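3-deoxy-manno-octulosonate cytidylyltransferase (Escherichia coli, PDB 1H7E) transfers a cytidylyl group from CTP to the eight-carbon sugar KDO, giving CMP-KDO for lipopolysaccharide biosynthesis and releasing diphosphate. Local coordinates at residues S1-I7 and A89-L95; I30-Y34 and V59-K65; G97-M101 and P222-T226; L110-M114 and I175-R179; P137-V143 and F153-P159. All blocks are in the same frame, centred on the assembly; numbering follows the deposited sequence.

How the contacts relate
Contacts 1 and 4 share the central mixed sheet: strand 91-94 of contact 1 lies beside strand 169-179 of contact 4, and their centres are about 8 Å apart. Contact 2 is centred about 17 Å from contact 1; its helix 29-38 packs on strand 3-8, Ile30 and Val33 against Ile7. Past the end of strand 91-94 the chain enters contact 3, where Gly97 touches Ile7 and Pro100 meets His32 and Val33. Contact 5 stands apart, its centre about 27 Å from that of contact 1, and reaches the second subunit of the homodimer. With its two aspartates and a lysine nearby, contact 3 is the one that probably borders the active site.

Contact 1: S1-I7 and A89-L95; sequences SKAVIVI and ADIYINL
Ala3 to Val6 pair in parallel with Ile91 to Asn94, the axes of the two short strands approaching to 4.7 Å and turned 27° from each other. Backbone bonds run back and forth between them: Val4 N to Ile91 O, Ile93 N to Val4 O, Val6 N to Ile93 O and Leu95 N to Val6 O. The straightest joins Val6 N to Ile93 O at 2.8 Å, with 178° at the hydrogen. At the start of the pair Lys2 O accepts two amides, Ile91 N in its carbonyl plane and Asp90 N tilted from it. Asp90 OD2 in turn takes Lys2 N at 2.8 Å on the anti side of its carboxylate.

On one face Val4 and Tyr92 stand next to each other, directed alike, Val4 CG2 3.6 Å from Tyr92 CD2. Ala89 CB touches Val4 CG1 at 3.7 Å and also sits over the rim of one face of the Tyr92 ring. On the other face Ile5 CG1 meets Ile93 CB at 4.0 Å. Ile5 CG2, placed opposite the backbone N by a chi1 of -72°, reaches diagonally to Leu95 CG at 3.9 Å.

Helix 76-86 packs against Val6 and Tyr92, while helices 104-116 and 29-38 cover the face of Ala3, Ile5 and Ile93; strand 45-50 flanks strand 3-8, and strand 169-179 runs antiparallel beside strand 91-94.

Contact 2: I30-Y34 and V59-K65; sequences IQHVY and VQAFGGK
The Phe62 ring is sandwiched: Gln31 CG sits over the centre of one face, 4.1 Å from the ring centroid, and Val59 O, from Phe62's own segment, lies over the centre of the opposite face. Near the plane of the same ring, at its edge, come Ile30 CG2 and Tyr34 CG. Tyr34 offers Phe62 a face, making a T-shaped pair with centroids 5.4 Å apart and planes at 64°; Phe62 CE1 stands over the rim of that face, 3.7 Å from Tyr34 CG.

Gln31 runs past the phenyl ring in the opposite direction, extended with its CG turned away from the backbone N, and brings OE1 to 3.7 Å from Phe62 CD2. Its NE2 is bonded to Glu35, one helical turn on.

Helix 53-61 ends here in a Schellman motif. Gly63, with positive phi, is the C-prime residue; Gly64 N reaches back to Val59 O at 3.0 Å and Gly63 N to Gln60 O at 2.7 Å. Val59 O also takes Phe62 N, the two amides arriving from opposite faces of its plane.

Just beyond, Lys65 N donates to Tyr34 OH at 3.2 Å, nearly straight at 165°, and Gly64 CA packs 3.5 Å from that hydroxyl oxygen. Tyr34 and Val59 both rest on Val48 of strand 45-50, to whose backbone Lys65 is bonded.

Contact 3: G97-M101 and P222-T226; sequences GDEPM and PGVDT
Asp98 makes the direct backbone link: its carbonyl O accepts Val224 N at 3.1 Å, the donor nearly along the C=O axis. Its carboxylate approaches that of Asp225, OD2 of Asp98 lying 4.1 Å from OD1 of Asp225 with the two planes 86° apart. At Glu99 the chain draws close to Gly223, CG of Glu99 touching Gly223 CA at 4.1 Å. Pro100 then crosses Val224 at about a right angle, its CD 4.0 Å from Val224 CG2; both residues also touch Met29 of helix 29-38. At Met101 a water bridges the loops, accepting from Met101 N at 3.1 Å and donating weakly to Pro222 O.

The loop after strand 91-94 is thus joined to the one that leads into helix 227-243. Lys19 is salt-bridged to Asp98 OD2 and touches Asp225. Such a pair of carboxylates is consistent with a magnesium site, as in related sugar-activating cytidylyltransferases.

Contact 4: L110-M114 and I175-R179; sequences LLQGM and IYAYR
Met114 and Arg179 run antiparallel alongside one another, the thioether beside the guanidinium. The methionine, bent at both chi2 and chi3, lays its CE 3.7 Å from Arg179 NH1. The arginine bends at chi2, 103°, and returns toward the helix, where its end-on pair of nitrogens closes on a single acceptor: NH1 and NH2 each lie 3.0 Å from Met114 O. That oxygen is at the edge of the guanidinium and in its plane, yet both donors come from the same face of the Met114 carbonyl, NH2 standing 54° out of the carbonyl plane. NH1 is further bonded to Leu120 O, which ties the group to the chain just past the helix.

Helix 104-116 is one of the helices covering the central mixed sheet. Here it lies along strand 169-179 in the same general direction, the axes of the short segments 9.1 Å apart and at 25°. Ala177 is small enough to take two helix side chains, its CB meeting Met114 CG at 3.7 Å and Leu110 CG at 3.9 Å. Leu110, whose CG is set anti to the backbone N, carries CD2 on to Ile175 CG2 at 3.5 Å, the two side chains meeting at a slant.

Tyr176 and Tyr178 point away from the helix, the hydroxyl of Tyr178 over the rim of the Tyr176 ring. On that side Tyr178 rests on helix 76-86 and Tyr176 OH bonds to His172.

Contact 5: P137-V143 and F153-P159; sequences PSTVKVV and FSRSPIP
Lys141 and Ser154 pair at the open end of the beta hairpin of strands 141-144 and 150-154, an antiparallel hydrogen-bonded pair with Lys141 N 2.9 Å from Ser154 O and the reciprocal bond from Ser154 N to Lys141 O. In the next, non-hydrogen-bonded pair, Val142 lies beside Phe153 and puts CG2 over one ring face, 4.0 Å from its centroid. The Lys141 chain, bent at chi2 and chi3, curls so that NZ donates to Thr139 O at 2.7 Å and to Arg155 O at 2.8 Å; Ala134 O is a further partner.

Past the strand an ST turn forms, Ser156 N donating to Ser154 OG at 3.0 Å; the same OG is hydrogen-bonded to the Glu198 side chain. Arg155 extends alongside Pro137 and its NH1 bonds Pro137 O at 3.0 Å, in both the carbonyl and guanidinium planes, while NE and NH2 hold Glu198 O and Ser199 O. Before the cis peptide of Pro159, Ile158 CG1 packs on Val143 CG2 at 3.8 Å. Ser156 OG bonds Pro157 O of the second subunit, and the reverse bond returns across the dimer interface.

Contact 1: S1-I7 and A89-L95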
# COMPACT_ATOMS: atom_id res chain seq x y z
N SER A 1 -7.21 11.58 -28.84
CA SER A 1 -6.45 10.64 -27.97
C SER A 1 -6.06 9.36 -28.73
O SER A 1 -6.86 8.44 -28.86
CB SER A 1 -7.26 10.28 -26.72
OG SER A 1 -6.48 10.47 -25.54
N LYS A 2 -4.83 9.34 -29.24
CA LYS A 2 -4.35 8.18 -29.98
C LYS A 2 -3.72 7.18 -29.01
O LYS A 2 -2.93 7.54 -28.14
CB LYS A 2 -3.31 8.61 -31.01
CG LYS A 2 -2.81 7.50 -31.91
CD LYS A 2 -1.67 8.02 -32.78
CE LYS A 2 -1.07 6.92 -33.64
NZ LYS A 2 0.17 7.36 -34.35
N ALA A 3 -4.10 5.92 -29.16
CA ALA A 3 -3.58 4.88 -28.31
C ALA A 3 -2.92 3.83 -29.16
O ALA A 3 -3.41 3.52 -30.25
CB ALA A 3 -4.72 4.24 -27.52
N VAL A 4 -1.81 3.29 -28.69
CA VAL A 4 -1.14 2.20 -29.40
C VAL A 4 -0.84 1.06 -28.43
O VAL A 4 -0.71 1.26 -27.22
CB VAL A 4 0.18 2.64 -30.11
CG1 VAL A 4 -0.07 3.86 -31.02
CG2 VAL A 4 1.27 2.92 -29.10
N ILE A 5 -0.80 -0.15 -28.95
CA ILE A 5 -0.48 -1.31 -28.13
C ILE A 5 0.92 -1.75 -28.49
O ILE A 5 1.25 -1.87 -29.66
CB ILE A 5 -1.45 -2.48 -28.37
CG1 ILE A 5 -2.81 -2.16 -27.77
CG2 ILE A 5 -0.86 -3.78 -27.82
CD1 ILE A 5 -3.87 -3.17 -28.11
N VAL A 6 1.76 -1.94 -27.47
CA VAL A 6 3.13 -2.40 -27.67
C VAL A 6 3.26 -3.75 -26.99
O VAL A 6 2.89 -3.91 -25.82
CB VAL A 6 4.18 -1.41 -27.09
CG1 VAL A 6 5.58 -1.97 -27.27
CG2 VAL A 6 4.07 -0.07 -27.78
N ILE A 7 3.76 -4.74 -27.72
CA ILE A 7 3.93 -6.08 -27.20
C ILE A 7 5.42 -6.41 -27.13
O ILE A 7 6.07 -6.59 -28.17
CB ILE A 7 3.26 -7.13 -28.12
CG1 ILE A 7 1.77 -6.82 -28.29
CG2 ILE A 7 3.45 -8.55 -27.55
CD1 ILE A 7 1.16 -7.55 -29.47
N ALA A 89 2.07 8.59 -29.66
CA ALA A 89 0.76 8.24 -29.13
C ALA A 89 0.54 9.01 -27.84
O ALA A 89 1.47 9.54 -27.27
CB ALA A 89 0.67 6.74 -28.87
N ASP A 90 -0.71 9.14 -27.43
CA ASP A 90 -1.03 9.82 -26.19
C ASP A 90 -1.07 8.76 -25.07
O ASP A 90 -0.74 9.04 -23.93
CB ASP A 90 -2.39 10.49 -26.29
CG ASP A 90 -2.46 11.52 -27.40
OD1 ASP A 90 -1.55 12.38 -27.46
OD2 ASP A 90 -3.40 11.47 -28.23
N ILE A 91 -1.47 7.53 -25.44
CA ILE A 91 -1.60 6.41 -24.49
C ILE A 91 -0.93 5.16 -25.03
O ILE A 91 -1.23 4.72 -26.14
CB ILE A 91 -3.09 6.08 -24.23
CG1 ILE A 91 -3.79 7.27 -23.56
CG2 ILE A 91 -3.22 4.80 -23.39
CD1 ILE A 91 -5.29 7.19 -23.59
N TYR A 92 -0.04 4.57 -24.24
CA TYR A 92 0.66 3.35 -24.63
C TYR A 92 0.21 2.21 -23.73
O TYR A 92 0.25 2.34 -22.51
CB TYR A 92 2.17 3.50 -24.46
CG TYR A 92 2.78 4.58 -25.33
CD1 TYR A 92 2.74 5.91 -24.94
CD2 TYR A 92 3.39 4.26 -26.55
CE1 TYR A 92 3.28 6.91 -25.75
CE2 TYR A 92 3.93 5.25 -27.37
CZ TYR A 92 3.87 6.57 -26.96
OH TYR A 92 4.40 7.56 -27.75
N ILE A 93 -0.20 1.11 -24.34
CA ILE A 93 -0.65 -0.06 -23.60
C ILE A 93 0.43 -1.11 -23.78
O ILE A 93 0.85 -1.41 -24.90
CB ILE A 93 -1.99 -0.59 -24.13
CG1 ILE A 93 -3.08 0.44 -23.86
CG2 ILE A 93 -2.34 -1.95 -23.49
CD1 ILE A 93 -4.33 0.19 -24.65
N ASN A 94 0.92 -1.64 -22.67
CA ASN A 94 1.97 -2.64 -22.71
C ASN A 94 1.34 -3.99 -22.39
O ASN A 94 0.85 -4.19 -21.28
CB ASN A 94 3.03 -2.29 -21.67
CG ASN A 94 4.38 -2.88 -21.98
OD1 ASN A 94 4.88 -2.75 -23.11
ND2 ASN A 94 5.01 -3.48 -20.98
N LEU A 95 1.28 -4.87 -23.38
CA LEU A 95 0.73 -6.22 -23.25
C LEU A 95 1.87 -7.21 -23.17
O LEU A 95 2.86 -7.05 -23.86
CB LEU A 95 -0.05 -6.62 -24.49
CG LEU A 95 -1.47 -6.15 -24.73
CD1 LEU A 95 -2.04 -7.02 -25.85
CD2 LEU A 95 -2.29 -6.33 -23.48

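Contact 2: I30-Y34 and V59-K65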
# COMPACT_ATOMS: atom_id res chain seq x y z
N ILE A 30 3.49 -15.40 -30.39
CA ILE A 30 3.48 -13.96 -30.65
C ILE A 30 2.36 -13.56 -31.65
O ILE A 30 1.75 -12.48 -31.51
CB ILE A 30 4.90 -13.46 -31.09
CG1 ILE A 30 5.00 -11.94 -30.98
CG2 ILE A 30 5.22 -13.90 -32.49
CD1 ILE A 30 4.83 -11.40 -29.57
N GLN A 31 2.02 -14.46 -32.58
CA GLN A 31 0.95 -14.15 -33.53
C GLN A 31 -0.44 -14.11 -32.87
O GLN A 31 -1.26 -13.24 -33.20
CB GLN A 31 0.96 -15.12 -34.71
CG GLN A 31 -0.12 -14.79 -35.76
CD GLN A 31 0.01 -15.63 -37.03
OE1 GLN A 31 1.05 -16.22 -37.29
NE2 GLN A 31 -1.06 -15.69 -37.80
N HIS A 32 -0.69 -15.02 -31.93
CA HIS A 32 -1.97 -15.07 -31.22
C HIS A 32 -2.20 -13.78 -30.44
O HIS A 32 -3.31 -13.24 -30.42
CB HIS A 32 -2.01 -16.25 -30.24
CG HIS A 32 -2.15 -17.58 -30.91
ND1 HIS A 32 -3.35 -18.03 -31.43
CD2 HIS A 32 -1.24 -18.55 -31.16
CE1 HIS A 32 -3.17 -19.22 -31.97
NE2 HIS A 32 -1.90 -19.56 -31.82
N VAL A 33 -1.13 -13.29 -29.79
CA VAL A 33 -1.23 -12.06 -29.03
C VAL A 33 -1.49 -10.89 -29.96
O VAL A 33 -2.33 -10.02 -29.69
CB VAL A 33 0.06 -11.79 -28.20
CG1 VAL A 33 -0.07 -10.46 -27.44
CG2 VAL A 33 0.28 -12.94 -27.21
N TYR A 34 -0.76 -10.87 -31.08
CA TYR A 34 -0.90 -9.82 -32.07
C TYR A 34 -2.33 -9.81 -32.61
O TYR A 34 -2.96 -8.76 -32.68
CB TYR A 34 0.11 -10.02 -33.22
CG TYR A 34 0.32 -8.77 -34.08
CD1 TYR A 34 -0.56 -8.44 -35.11
CD2 TYR A 34 1.37 -7.89 -33.81
CE1 TYR A 34 -0.41 -7.27 -35.85
CE2 TYR A 34 1.53 -6.72 -34.55
CZ TYR A 34 0.64 -6.41 -35.56
OH TYR A 34 0.81 -5.23 -36.25
N VAL A 59 7.67 -11.85 -36.98
CA VAL A 59 6.58 -10.89 -36.93
C VAL A 59 6.25 -10.35 -38.32
O VAL A 59 5.09 -10.34 -38.75
CB VAL A 59 6.91 -9.77 -35.93
CG1 VAL A 59 5.86 -8.66 -36.02
CG2 VAL A 59 6.98 -10.35 -34.50
N GLN A 60 7.27 -9.92 -39.05
CA GLN A 60 7.07 -9.39 -40.40
C GLN A 60 6.46 -10.45 -41.33
O GLN A 60 5.58 -10.15 -42.15
CB GLN A 60 8.40 -8.86 -40.95
CG GLN A 60 8.75 -7.50 -40.37
CD GLN A 60 10.17 -7.06 -40.68
OE1 GLN A 60 10.92 -7.76 -41.37
NE2 GLN A 60 10.55 -5.90 -40.14
N ALA A 61 6.87 -11.71 -41.13
CA ALA A 61 6.37 -12.83 -41.92
C ALA A 61 4.83 -12.93 -41.87
O ALA A 61 4.22 -13.39 -42.83
CB ALA A 61 7.01 -14.13 -41.47
N PHE A 62 4.21 -12.57 -40.74
CA PHE A 62 2.75 -12.61 -40.72
C PHE A 62 2.15 -11.23 -40.97
O PHE A 62 0.93 -11.04 -40.89
CB PHE A 62 2.15 -13.31 -39.47
CG PHE A 62 2.47 -12.65 -38.16
CD1 PHE A 62 1.85 -11.45 -37.79
CD2 PHE A 62 3.34 -13.26 -37.26
CE1 PHE A 62 2.08 -10.88 -36.54
CE2 PHE A 62 3.58 -12.70 -36.00
CZ PHE A 62 2.95 -11.51 -35.64
N GLY A 63 3.01 -10.27 -41.32
CA GLY A 63 2.57 -8.92 -41.63
C GLY A 63 2.41 -7.93 -40.49
O GLY A 63 1.82 -6.86 -40.66
N GLY A 64 2.92 -8.28 -39.31
CA GLY A 64 2.80 -7.36 -38.20
C GLY A 64 3.95 -6.35 -38.15
O GLY A 64 4.97 -6.53 -38.82
N LYS A 65 3.77 -5.28 -37.37
CA LYS A 65 4.81 -4.26 -37.23
C LYS A 65 5.74 -4.59 -36.07
O LYS A 65 5.29 -4.88 -34.95
CB LYS A 65 4.18 -2.89 -37.00
CG LYS A 65 3.17 -2.48 -38.05
CD LYS A 65 2.57 -1.13 -37.70
CE LYS A 65 1.59 -0.67 -38.75
NZ LYS A 65 1.21 0.75 -38.52

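Contact 3: G97-M101 and P222-T226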
# COMPACT_ATOMS: atom_id res chain seq x y z
N GLY A 97 3.90 -10.48 -24.15
CA GLY A 97 3.99 -11.32 -25.33
C GLY A 97 3.81 -12.80 -25.07
O GLY A 97 3.84 -13.59 -26.02
N ASP A 98 3.60 -13.17 -23.80
CA ASP A 98 3.43 -14.58 -23.42
C ASP A 98 2.07 -14.97 -22.83
O ASP A 98 1.93 -16.02 -22.20
CB ASP A 98 4.59 -15.05 -22.51
CG ASP A 98 4.67 -14.29 -21.18
OD1 ASP A 98 3.84 -13.39 -20.93
OD2 ASP A 98 5.57 -14.59 -20.38
N GLU A 99 1.06 -14.12 -23.03
CA GLU A 99 -0.28 -14.42 -22.55
C GLU A 99 -1.19 -14.42 -23.79
O GLU A 99 -1.90 -13.45 -24.07
CB GLU A 99 -0.75 -13.38 -21.53
CG GLU A 99 -0.01 -13.43 -20.19
CD GLU A 99 -0.45 -12.31 -19.24
OE1 GLU A 99 -1.67 -12.19 -18.99
OE2 GLU A 99 0.42 -11.53 -18.76
N PRO A 100 -1.19 -15.53 -24.54
CA PRO A 100 -2.00 -15.67 -25.76
C PRO A 100 -3.51 -15.67 -25.55
O PRO A 100 -4.28 -15.48 -26.49
CB PRO A 100 -1.54 -17.02 -26.31
CG PRO A 100 -1.28 -17.82 -25.06
CD PRO A 100 -0.52 -16.81 -24.21
N MET A 101 -3.95 -15.89 -24.32
CA MET A 101 -5.38 -15.95 -24.04
C MET A 101 -6.01 -14.65 -23.55
O MET A 101 -7.13 -14.65 -23.03
CB MET A 101 -5.70 -17.11 -23.10
CG MET A 101 -5.34 -18.46 -23.72
SD MET A 101 -6.26 -19.81 -23.01
CE MET A 101 -7.97 -19.34 -23.51
N PRO A 222 -4.90 -18.98 -18.28
CA PRO A 222 -3.53 -19.28 -17.85
C PRO A 222 -2.46 -18.80 -18.85
O PRO A 222 -2.51 -19.11 -20.05
CB PRO A 222 -3.56 -20.81 -17.70
CG PRO A 222 -4.57 -21.24 -18.73
CD PRO A 222 -5.66 -20.22 -18.54
N GLY A 223 -1.58 -17.92 -18.36
CA GLY A 223 -0.50 -17.41 -19.19
C GLY A 223 0.55 -18.50 -19.33
O GLY A 223 0.69 -19.34 -18.44
N VAL A 224 1.28 -18.50 -20.44
CA VAL A 224 2.29 -19.53 -20.67
C VAL A 224 3.65 -19.21 -20.04
O VAL A 224 4.33 -18.27 -20.45
CB VAL A 224 2.46 -19.84 -22.17
CG1 VAL A 224 3.46 -20.98 -22.36
CG2 VAL A 224 1.11 -20.20 -22.78
N ASP A 225 4.04 -20.05 -19.08
CA ASP A 225 5.31 -19.91 -18.36
C ASP A 225 5.98 -21.29 -18.25
O ASP A 225 7.18 -21.43 -18.50
CB ASP A 225 5.05 -19.35 -16.95
CG ASP A 225 5.85 -18.08 -16.66
OD1 ASP A 225 6.40 -17.47 -17.61
OD2 ASP A 225 5.92 -17.70 -15.47
N THR A 226 5.18 -22.29 -17.89
CA THR A 226 5.65 -23.68 -17.73
C THR A 226 4.95 -24.60 -18.75
O THR A 226 3.83 -24.31 -19.19
CB THR A 226 5.36 -24.18 -16.27
OG1 THR A 226 5.93 -25.47 -16.05
CG2 THR A 226 3.86 -24.26 -16.00
O HOH W 1 -2.91 -16.07 -21.37

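Contact 4: L110-M114 and I175-R179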
# COMPACT_ATOMS: atom_id res chain seq x y z
N LEU A 110 -9.50 -1.18 -19.81
CA LEU A 110 -8.33 -0.42 -19.39
C LEU A 110 -8.26 0.90 -20.16
O LEU A 110 -8.16 1.97 -19.55
CB LEU A 110 -7.10 -1.28 -19.65
CG LEU A 110 -5.72 -0.85 -19.18
CD1 LEU A 110 -5.70 -0.80 -17.67
CD2 LEU A 110 -4.72 -1.87 -19.69
N LEU A 111 -8.43 0.84 -21.48
CA LEU A 111 -8.38 2.04 -22.33
C LEU A 111 -9.50 3.02 -22.00
O LEU A 111 -9.28 4.23 -22.01
CB LEU A 111 -8.47 1.66 -23.82
CG LEU A 111 -7.47 2.25 -24.82
CD1 LEU A 111 -8.05 2.07 -26.20
CD2 LEU A 111 -7.20 3.71 -24.56
N GLN A 112 -10.70 2.49 -21.73
CA GLN A 112 -11.84 3.33 -21.37
C GLN A 112 -11.57 4.07 -20.05
O GLN A 112 -11.94 5.24 -19.89
CB GLN A 112 -13.12 2.48 -21.26
CG GLN A 112 -14.41 3.32 -21.19
CD GLN A 112 -14.44 4.41 -22.28
OE1 GLN A 112 -14.65 4.12 -23.46
NE2 GLN A 112 -14.20 5.66 -21.88
N GLY A 113 -10.92 3.39 -19.11
CA GLY A 113 -10.59 4.00 -17.84
C GLY A 113 -9.69 5.21 -18.03
O GLY A 113 -9.89 6.24 -17.39
N MET A 114 -8.69 5.08 -18.91
CA MET A 114 -7.73 6.16 -19.21
C MET A 114 -8.43 7.34 -19.89
O MET A 114 -8.15 8.50 -19.58
CB MET A 114 -6.59 5.65 -20.10
CG MET A 114 -5.66 4.65 -19.45
SD MET A 114 -4.71 5.42 -18.17
CE MET A 114 -3.39 6.13 -19.09
N ILE A 175 -0.75 -6.04 -17.22
CA ILE A 175 -1.04 -5.25 -18.43
C ILE A 175 -1.18 -3.82 -17.94
O ILE A 175 -1.93 -3.56 -16.99
CB ILE A 175 -2.36 -5.66 -19.06
CG1 ILE A 175 -2.23 -7.09 -19.59
CG2 ILE A 175 -2.71 -4.72 -20.20
CD1 ILE A 175 -3.51 -7.64 -20.10
N TYR A 176 -0.47 -2.90 -18.59
CA TYR A 176 -0.47 -1.49 -18.19
C TYR A 176 -0.80 -0.53 -19.32
O TYR A 176 -0.53 -0.83 -20.48
CB TYR A 176 0.92 -1.09 -17.71
CG TYR A 176 1.46 -1.83 -16.52
CD1 TYR A 176 2.14 -3.04 -16.67
CD2 TYR A 176 1.33 -1.29 -15.23
CE1 TYR A 176 2.69 -3.70 -15.57
CE2 TYR A 176 1.89 -1.94 -14.12
CZ TYR A 176 2.56 -3.13 -14.30
OH TYR A 176 3.14 -3.74 -13.22
N ALA A 177 -1.40 0.61 -18.97
CA ALA A 177 -1.69 1.70 -19.91
C ALA A 177 -0.95 2.90 -19.28
O ALA A 177 -1.13 3.21 -18.09
CB ALA A 177 -3.18 1.99 -20.01
N TYR A 178 -0.09 3.55 -20.06
CA TYR A 178 0.67 4.70 -19.58
C TYR A 178 0.39 5.91 -20.43
O TYR A 178 0.33 5.80 -21.64
CB TYR A 178 2.18 4.48 -19.72
CG TYR A 178 2.74 3.31 -18.97
CD1 TYR A 178 3.21 3.45 -17.66
CD2 TYR A 178 2.87 2.07 -19.58
CE1 TYR A 178 3.80 2.40 -16.99
CE2 TYR A 178 3.46 0.99 -18.91
CZ TYR A 178 3.92 1.18 -17.62
OH TYR A 178 4.53 0.14 -16.95
N ARG A 179 0.24 7.06 -19.78
CA ARG A 179 0.09 8.33 -20.47
C ARG A 179 1.52 8.65 -20.99
O ARG A 179 2.53 8.25 -20.38
CB ARG A 179 -0.31 9.42 -19.48
CG ARG A 179 -1.36 10.34 -19.96
CD ARG A 179 -2.66 9.97 -19.32
NE ARG A 179 -3.79 10.29 -20.20
CZ ARG A 179 -5.04 9.92 -19.96
NH1 ARG A 179 -5.34 9.21 -18.87
NH2 ARG A 179 -6.00 10.22 -20.84

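Contact 5: P137-V143 and F153-P159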
# COMPACT_ATOMS: atom_id res chain seq x y z
N PRO A 137 4.24 -16.50 -3.47
CA PRO A 137 5.00 -15.27 -3.70
C PRO A 137 5.18 -14.94 -5.18
O PRO A 137 5.54 -13.82 -5.52
CB PRO A 137 6.32 -15.53 -2.98
CG PRO A 137 6.44 -17.04 -3.01
CD PRO A 137 5.04 -17.49 -2.72
N SER A 138 4.87 -15.91 -6.05
CA SER A 138 4.95 -15.71 -7.50
C SER A 138 3.70 -14.97 -8.01
O SER A 138 3.65 -14.55 -9.16
CB SER A 138 5.12 -17.06 -8.23
OG SER A 138 4.05 -17.95 -7.94
N THR A 139 2.69 -14.85 -7.15
CA THR A 139 1.46 -14.13 -7.47
C THR A 139 1.56 -12.78 -6.76
O THR A 139 1.86 -12.74 -5.58
CB THR A 139 0.23 -14.90 -6.99
OG1 THR A 139 0.07 -16.05 -7.82
CG2 THR A 139 -1.04 -14.07 -7.10
N VAL A 140 1.34 -11.70 -7.51
CA VAL A 140 1.43 -10.35 -6.96
C VAL A 140 0.03 -9.91 -6.53
O VAL A 140 -0.92 -10.00 -7.30
CB VAL A 140 2.03 -9.35 -8.02
CG1 VAL A 140 2.17 -7.94 -7.44
CG2 VAL A 140 3.38 -9.87 -8.48
N LYS A 141 -0.09 -9.52 -5.26
CA LYS A 141 -1.36 -9.05 -4.70
C LYS A 141 -1.38 -7.53 -4.73
O LYS A 141 -0.33 -6.87 -4.72
CB LYS A 141 -1.53 -9.54 -3.24
CG LYS A 141 -2.02 -10.99 -3.09
CD LYS A 141 -1.03 -12.05 -3.54
CE LYS A 141 0.31 -12.00 -2.80
NZ LYS A 141 1.14 -13.24 -3.05
N VAL A 142 -2.58 -6.98 -4.82
CA VAL A 142 -2.75 -5.55 -4.77
C VAL A 142 -3.94 -5.24 -3.84
O VAL A 142 -4.88 -6.03 -3.75
CB VAL A 142 -2.98 -4.94 -6.20
CG1 VAL A 142 -4.20 -5.57 -6.90
CG2 VAL A 142 -3.13 -3.41 -6.12
N VAL A 143 -3.85 -4.13 -3.12
CA VAL A 143 -4.92 -3.66 -2.25
C VAL A 143 -5.27 -2.28 -2.80
O VAL A 143 -4.35 -1.50 -3.08
CB VAL A 143 -4.46 -3.55 -0.78
CG1 VAL A 143 -5.56 -2.86 0.04
CG2 VAL A 143 -4.21 -4.94 -0.23
N PHE A 153 1.44 -2.99 -3.84
CA PHE A 153 1.51 -4.27 -4.58
C PHE A 153 2.55 -5.07 -3.79
O PHE A 153 3.60 -4.53 -3.44
CB PHE A 153 2.09 -4.11 -6.00
CG PHE A 153 1.21 -3.35 -6.96
CD1 PHE A 153 1.24 -1.95 -7.00
CD2 PHE A 153 0.37 -4.04 -7.82
CE1 PHE A 153 0.43 -1.22 -7.90
CE2 PHE A 153 -0.45 -3.34 -8.73
CZ PHE A 153 -0.42 -1.93 -8.76
N SER A 154 2.31 -6.36 -3.56
CA SER A 154 3.27 -7.15 -2.82
C SER A 154 3.20 -8.63 -3.11
O SER A 154 2.17 -9.12 -3.57
CB SER A 154 3.05 -6.96 -1.31
OG SER A 154 4.11 -7.55 -0.55
N ARG A 155 4.31 -9.33 -2.86
CA ARG A 155 4.36 -10.79 -3.01
C ARG A 155 3.83 -11.37 -1.69
O ARG A 155 3.49 -12.53 -1.63
CB ARG A 155 5.80 -11.26 -3.26
CG ARG A 155 6.29 -10.88 -4.67
CD ARG A 155 7.72 -11.36 -4.93
NE ARG A 155 8.21 -10.80 -6.19
CZ ARG A 155 7.81 -11.19 -7.40
NH1 ARG A 155 6.92 -12.17 -7.54
NH2 ARG A 155 8.23 -10.54 -8.47
N SER A 156 3.78 -10.54 -0.63
CA SER A 156 3.23 -10.99 0.66
C SER A 156 1.71 -10.96 0.58
O SER A 156 1.13 -10.13 -0.13
CB SER A 156 3.58 -10.05 1.82
OG SER A 156 4.93 -10.12 2.20
N PRO A 157 1.04 -11.87 1.31
CA PRO A 157 -0.41 -11.84 1.24
C PRO A 157 -0.93 -10.57 1.94
O PRO A 157 -0.70 -10.37 3.13
CB PRO A 157 -0.83 -13.10 2.01
CG PRO A 157 0.36 -13.99 1.90
CD PRO A 157 1.51 -13.03 2.08
N ILE A 158 -1.53 -9.67 1.16
CA ILE A 158 -2.11 -8.46 1.73
C ILE A 158 -3.55 -8.41 1.16
O ILE A 158 -3.76 -8.67 -0.02
CB ILE A 158 -1.31 -7.14 1.36
CG1 ILE A 158 -1.08 -7.03 -0.15
CG2 ILE A 158 0.03 -7.09 2.13
CD1 ILE A 158 -0.51 -5.65 -0.55
N PRO A 159 -4.55 -8.08 1.98
CA PRO A 159 -4.42 -7.74 3.40
C PRO A 159 -4.07 -8.98 4.25
O PRO A 159 -4.36 -10.12 3.87
CB PRO A 159 -5.80 -7.19 3.75
CG PRO A 159 -6.71 -8.02 2.88
CD PRO A 159 -5.97 -8.01 1.56
O HOH W 2 6.08 -12.67 -10.17
O HOH W 3 -5.23 -8.41 -2.36